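Long-range contact in sialyltransferase 0160 (Photobacterium damselae, PDB 4R84), which probably catalyses the transfer of sialic acid from a CMP-activated donor to an acceptor sugar, using a GT-B type glycosyltransferase fold: residues Lys142-Lys155 against Lys166-Asn178. Residues are numbered along the deposited sequence; the frame is centred on the assembly and turned at random. Where two conformers were deposited one is given.
Sequences KDEYPSNQRFVSWK and KLNIHTYPLKGNN
Arg150 reaches from strand 149-154 back to Leu167 and Asn168, just ahead of strand 169-171, and its whole length is in use. CB and CG pass Asn168 O, CB at 3.4 Å, while CD moves on to Leu167 O. Chi1 of -54° sets CG beside the backbone N, and the chain then runs extended to NE, which forms a salt bridge with Glu121. At the tip, NH1 donates to Leu167 O at 2.9 Å; the oxygen lies in the guanidinium plane, but the nitrogen stands above the carbonyl plane. NH1 also donates to a water that takes a bond from Asn168 ND2 and gives its own protons to Tyr145 O and Asn148 O, tying the turn at 145-148 to Asn168. Nearby, the bent side chain of Lys142 lays CD and CE alongside Lys166 O, and NZ bonds that oxygen at 2.7 Å.

Beyond this end the strands pair in parallel. Arg150 N donates to Asn168 O, His170 N to Arg150 O, Val152 N to His170 O, and Tyr172 N to Val152 O. On one face Val152 CG2 meets Ile169 CG2 at 3.7 Å. On the other, Tyr172 turns its ring edge to the face of Phe151, Tyr172 CE2 lying 3.7 Å from Phe151 CG with the planes at 62°, beside helix 181-192. Ser153 OG donates to Tyr172 O at 2.7 Å from above the carbonyl plane, and Leu174 CD2 packs on Ser153 CB.

Helix 161-166 connects the two strands, making this a beta-alpha-beta crossover of the Rossmann-like sheet found in GT-B glycosyltransferases.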
loop_
_atom_site.group_PDB
_atom_site.type_symbol
_atom_site.label_atom_id
_atom_site.label_comp_id
_atom_site.label_asym_id
_atom_site.label_seq_id
_atom_site.Cartn_x
_atom_site.Cartn_y
_atom_site.Cartn_z
ATOM N N LYS A 142 12.752 4.726 2.469
ATOM C CA LYS A 142 13.774 5.001 3.471
ATOM C C LYS A 142 15.145 5.049 2.800
ATOM O O LYS A 142 16.016 5.836 3.187
ATOM C CB LYS A 142 13.755 3.953 4.590
ATOM C CG LYS A 142 14.975 4.033 5.508
ATOM C CD LYS A 142 15.035 5.349 6.257
ATOM C CE LYS A 142 16.400 5.550 6.918
ATOM N NZ LYS A 142 16.912 4.357 7.652
ATOM N N ASP A 143 15.342 4.196 1.800
ATOM C CA ASP A 143 16.607 4.181 1.079
ATOM C C ASP A 143 16.675 5.296 0.060
ATOM O O ASP A 143 17.720 5.930 -0.088
ATOM C CB ASP A 143 16.842 2.834 0.390
ATOM C CG ASP A 143 17.461 1.808 1.317
ATOM O OD1 ASP A 143 17.315 1.947 2.554
ATOM O OD2 ASP A 143 18.136 0.888 0.806
ATOM N N GLU A 144 15.577 5.541 -0.643
ATOM C CA GLU A 144 15.595 6.551 -1.693
ATOM C C GLU A 144 15.517 7.972 -1.137
ATOM O O GLU A 144 16.136 8.886 -1.683
ATOM C CB GLU A 144 14.456 6.328 -2.683
ATOM C CG GLU A 144 14.560 7.205 -3.930
ATOM C CD GLU A 144 13.489 6.907 -4.968
ATOM O OE1 GLU A 144 12.615 6.050 -4.708
ATOM O OE2 GLU A 144 13.523 7.529 -6.054
ATOM N N TYR A 145 14.786 8.145 -0.036
ATOM C CA TYR A 145 14.572 9.472 0.564
ATOM C C TYR A 145 14.874 9.434 2.058
ATOM O O TYR A 145 13.976 9.506 2.909
ATOM C CB TYR A 145 13.138 9.951 0.311
ATOM C CG TYR A 145 12.812 10.080 -1.149
ATOM C CD1 TYR A 145 13.248 11.181 -1.876
ATOM C CD2 TYR A 145 12.090 9.092 -1.815
ATOM C CE1 TYR A 145 12.964 11.303 -3.229
ATOM C CE2 TYR A 145 11.799 9.206 -3.172
ATOM C CZ TYR A 145 12.240 10.315 -3.870
ATOM O OH TYR A 145 11.960 10.441 -5.214
ATOM N N PRO A 146 16.161 9.336 2.394
ATOM C CA PRO A 146 16.523 9.082 3.786
ATOM C C PRO A 146 16.227 10.240 4.735
ATOM O O PRO A 146 16.276 10.045 5.947
ATOM C CB PRO A 146 18.038 8.817 3.710
ATOM C CG PRO A 146 18.475 9.442 2.460
ATOM C CD PRO A 146 17.339 9.366 1.504
ATOM N N SER A 147 15.921 11.420 4.198
ATOM C CA SER A 147 15.612 12.570 5.051
ATOM C C SER A 147 14.130 12.641 5.441
ATOM O O SER A 147 13.775 13.317 6.406
ATOM C CB SER A 147 16.026 13.875 4.359
ATOM O OG SER A 147 17.422 13.897 4.097
ATOM N N ASN A 148 13.266 11.953 4.698
ATOM C CA ASN A 148 11.821 12.083 4.916
ATOM C C ASN A 148 11.357 11.510 6.247
ATOM O O ASN A 148 11.734 10.398 6.611
ATOM C CB ASN A 148 11.032 11.394 3.796
ATOM C CG ASN A 148 11.157 12.117 2.469
ATOM O OD1 ASN A 148 12.001 13.002 2.306
ATOM N ND2 ASN A 148 10.324 11.749 1.519
ATOM N N GLN A 149 10.532 12.279 6.957
ATOM C CA GLN A 149 9.851 11.802 8.148
ATOM C C GLN A 149 8.529 11.140 7.735
ATOM O O GLN A 149 7.903 11.545 6.758
ATOM C CB GLN A 149 9.590 12.962 9.109
ATOM C CG GLN A 149 8.934 12.561 10.411
ATOM C CD GLN A 149 9.783 11.609 11.215
ATOM O OE1 GLN A 149 11.017 11.740 11.264
ATOM N NE2 GLN A 149 9.131 10.625 11.841
ATOM N N ARG A 150 8.133 10.115 8.483
ATOM C CA ARG A 150 6.914 9.367 8.191
ATOM C C ARG A 150 6.059 9.304 9.435
ATOM O O ARG A 150 6.558 8.980 10.510
ATOM C CB ARG A 150 7.236 7.944 7.714
ATOM C CG ARG A 150 8.198 7.917 6.524
ATOM C CD ARG A 150 8.468 6.527 5.893
ATOM N NE ARG A 150 9.170 6.840 4.656
ATOM C CZ ARG A 150 10.482 7.047 4.553
ATOM N NH1 ARG A 150 11.305 6.797 5.567
ATOM N NH2 ARG A 150 10.974 7.442 3.396
ATOM N N PHE A 151 4.778 9.639 9.285
ATOM C CA PHE A 151 3.820 9.482 10.373
ATOM C C PHE A 151 2.920 8.330 9.990
ATOM O O PHE A 151 2.345 8.366 8.911
ATOM C CB PHE A 151 2.984 10.738 10.578
ATOM C CG PHE A 151 3.746 11.905 11.165
ATOM C CD1 PHE A 151 5.065 11.776 11.564
ATOM C CD2 PHE A 151 3.101 13.110 11.377
ATOM C CE1 PHE A 151 5.752 12.851 12.126
ATOM C CE2 PHE A 151 3.797 14.210 11.941
ATOM C CZ PHE A 151 5.110 14.061 12.319
ATOM N N VAL A 152 2.767 7.342 10.871
ATOM C CA VAL A 152 2.061 6.106 10.503
ATOM C C VAL A 152 0.981 5.730 11.514
ATOM O O VAL A 152 1.256 5.562 12.705
ATOM C CB VAL A 152 3.037 4.917 10.355
ATOM C CG1 VAL A 152 2.251 3.631 10.008
ATOM C CG2 VAL A 152 4.096 5.171 9.253
ATOM N N SER A 153 -0.243 5.568 11.011
ATOM C CA SER A 153 -1.372 5.101 11.817
ATOM C C SER A 153 -2.017 3.916 11.152
ATOM O O SER A 153 -2.859 4.090 10.272
ATOM C CB SER A 153 -2.407 6.213 11.995
ATOM O OG SER A 153 -1.886 7.219 12.849
ATOM N N TRP A 154 -1.608 2.723 11.579
ATOM C CA TRP A 154 -2.088 1.462 11.028
ATOM C C TRP A 154 -2.738 0.643 12.124
ATOM O O TRP A 154 -2.170 0.481 13.196
ATOM C CB TRP A 154 -0.947 0.647 10.442
ATOM C CG TRP A 154 -0.354 1.137 9.175
ATOM C CD1 TRP A 154 -0.936 1.933 8.235
ATOM C CD2 TRP A 154 0.964 0.847 8.713
ATOM N NE1 TRP A 154 -0.036 2.157 7.202
ATOM C CE2 TRP A 154 1.132 1.500 7.478
ATOM C CE3 TRP A 154 2.037 0.112 9.242
ATOM C CZ2 TRP A 154 2.322 1.426 6.746
ATOM C CZ3 TRP A 154 3.219 0.036 8.512
ATOM C CH2 TRP A 154 3.351 0.693 7.278
ATOM N N LYS A 155 -3.906 0.084 11.852
ATOM C CA LYS A 155 -4.593 -0.675 12.890
ATOM C C LYS A 155 -4.095 -2.112 12.990
ATOM O O LYS A 155 -4.054 -2.678 14.085
ATOM C CB LYS A 155 -6.105 -0.652 12.631
ATOM C CG LYS A 155 -6.933 -1.107 13.833
ATOM C CD LYS A 155 -8.369 -0.603 13.722
ATOM C CE LYS A 155 -9.261 -1.208 14.804
ATOM N NZ LYS A 155 -9.439 -2.691 14.583
ATOM N N LYS A 166 14.247 2.446 12.360
ATOM C CA LYS A 166 14.899 2.021 11.125
ATOM C C LYS A 166 14.301 2.700 9.905
ATOM O O LYS A 166 14.987 2.902 8.906
ATOM C CB LYS A 166 14.780 0.496 10.930
ATOM C CG LYS A 166 15.511 -0.377 11.944
ATOM C CD LYS A 166 15.372 -1.855 11.564
ATOM C CE LYS A 166 15.950 -2.786 12.619
ATOM N NZ LYS A 166 17.442 -2.699 12.730
ATOM N N LEU A 167 13.025 3.067 9.993
ATOM C CA LEU A 167 12.300 3.545 8.825
ATOM C C LEU A 167 11.854 5.002 8.936
ATOM O O LEU A 167 11.082 5.476 8.104
ATOM C CB LEU A 167 11.080 2.633 8.563
ATOM C CG LEU A 167 11.406 1.182 8.171
ATOM C CD1 LEU A 167 10.137 0.326 8.132
ATOM C CD2 LEU A 167 12.073 1.151 6.813
ATOM N N ASN A 168 12.374 5.712 9.939
ATOM C CA ASN A 168 12.007 7.112 10.190
ATOM C C ASN A 168 10.491 7.269 10.343
ATOM O O ASN A 168 9.868 8.213 9.841
ATOM C CB ASN A 168 12.542 8.006 9.066
ATOM C CG ASN A 168 14.060 8.160 9.125
ATOM O OD1 ASN A 168 14.683 7.818 10.126
ATOM N ND2 ASN A 168 14.651 8.674 8.055
ATOM N N ILE A 169 9.921 6.319 11.068
ATOM C CA ILE A 169 8.502 6.288 11.370
ATOM C C ILE A 169 8.202 6.774 12.785
ATOM O O ILE A 169 8.859 6.362 13.746
ATOM C CB ILE A 169 7.952 4.862 11.225
ATOM C CG1 ILE A 169 7.854 4.459 9.750
ATOM C CG2 ILE A 169 6.610 4.765 11.889
ATOM C CD1 ILE A 169 7.456 2.976 9.570
ATOM N N HIS A 170 7.216 7.660 12.901
ATOM C CA HIS A 170 6.586 7.975 14.182
ATOM C C HIS A 170 5.162 7.453 14.112
ATOM O O HIS A 170 4.408 7.856 13.237
ATOM C CB HIS A 170 6.597 9.483 14.441
ATOM C CG HIS A 170 6.330 9.867 15.867
ATOM N ND1 HIS A 170 5.371 9.252 16.644
ATOM C CD2 HIS A 170 6.898 10.814 16.653
ATOM C CE1 HIS A 170 5.360 9.801 17.847
ATOM N NE2 HIS A 170 6.277 10.750 17.879
ATOM N N THR A 171 4.787 6.569 15.034
ATOM C CA THR A 171 3.447 6.006 15.014
ATOM C C THR A 171 2.485 6.872 15.829
ATOM O O THR A 171 2.864 7.463 16.854
ATOM C CB THR A 171 3.434 4.562 15.558
ATOM O OG1 THR A 171 3.996 4.550 16.873
ATOM C CG2 THR A 171 4.253 3.639 14.660
ATOM N N TYR A 172 1.248 6.948 15.342
ATOM C CA TYR A 172 0.140 7.632 15.997
ATOM C C TYR A 172 -1.069 6.728 16.022
ATOM O O TYR A 172 -1.277 5.920 15.109
ATOM C CB TYR A 172 -0.210 8.942 15.287
ATOM C CG TYR A 172 0.882 9.953 15.462
ATOM C CD1 TYR A 172 0.946 10.728 16.608
ATOM C CD2 TYR A 172 1.894 10.083 14.519
ATOM C CE1 TYR A 172 1.967 11.642 16.791
ATOM C CE2 TYR A 172 2.917 10.984 14.704
ATOM C CZ TYR A 172 2.949 11.757 15.834
ATOM O OH TYR A 172 3.979 12.659 16.007
ATOM N N PRO A 173 -1.870 6.850 17.080
ATOM C CA PRO A 173 -3.084 6.041 17.136
ATOM C C PRO A 173 -4.116 6.496 16.114
ATOM O O PRO A 173 -4.065 7.618 15.605
ATOM C CB PRO A 173 -3.588 6.280 18.564
ATOM C CG PRO A 173 -3.089 7.660 18.896
ATOM C CD PRO A 173 -1.735 7.741 18.251
ATOM N N LEU A 174 -5.050 5.608 15.814
ATOM C CA LEU A 174 -6.266 5.974 15.116
ATOM C C LEU A 174 -7.331 6.349 16.133
ATOM O O LEU A 174 -7.279 5.903 17.279
ATOM C CB LEU A 174 -6.780 4.796 14.273
ATOM C CG LEU A 174 -5.873 4.427 13.096
ATOM C CD1 LEU A 174 -6.214 2.997 12.663
ATOM C CD2 LEU A 174 -6.102 5.392 11.971
ATOM N N LYS A 175 -8.295 7.143 15.695
ATOM C CA LYS A 175 -9.555 7.313 16.416
ATOM C C LYS A 175 -10.545 6.329 15.824
ATOM O O LYS A 175 -11.143 6.575 14.770
ATOM C CB LYS A 175 -10.068 8.743 16.299
ATOM C CG LYS A 175 -11.372 9.032 17.041
ATOM C CD LYS A 175 -11.684 10.537 16.974
ATOM C CE LYS A 175 -12.946 10.918 17.740
ATOM N NZ LYS A 175 -14.173 10.361 17.113
ATOM N N GLY A 176 -10.686 5.193 16.488
ATOM C CA GLY A 176 -11.450 4.107 15.912
ATOM C C GLY A 176 -10.730 3.550 14.698
ATOM O O GLY A 176 -9.681 2.920 14.824
ATOM N N ASN A 177 -11.312 3.793 13.528
ATOM C CA ASN A 177 -10.745 3.355 12.257
ATOM C C ASN A 177 -10.067 4.476 11.490
ATOM O O ASN A 177 -9.483 4.256 10.425
ATOM C CB ASN A 177 -11.837 2.757 11.378
ATOM C CG ASN A 177 -12.407 1.500 11.949
ATOM O OD1 ASN A 177 -13.637 1.322 12.051
ATOM N ND2 ASN A 177 -11.527 0.603 12.320
ATOM N N ASN A 178 -10.144 5.683 12.018
ATOM C CA ASN A 178 -9.744 6.825 11.203
ATOM C C ASN A 178 -8.743 7.757 11.837
ATOM O O ASN A 178 -8.371 7.612 12.990
ATOM C CB ASN A 178 -10.987 7.608 10.812
ATOM C CG ASN A 178 -11.988 6.744 10.076
ATOM O OD1 ASN A 178 -13.057 6.444 10.602
ATOM N ND2 ASN A 178 -11.640 6.326 8.858
HETATM O O HOH W 1 13.378 8.624 5.537
HETATM O O HOH W 2 13.212 9.466 12.187
HETATM O O HOH W 3 -11.863 -2.010 12.326
#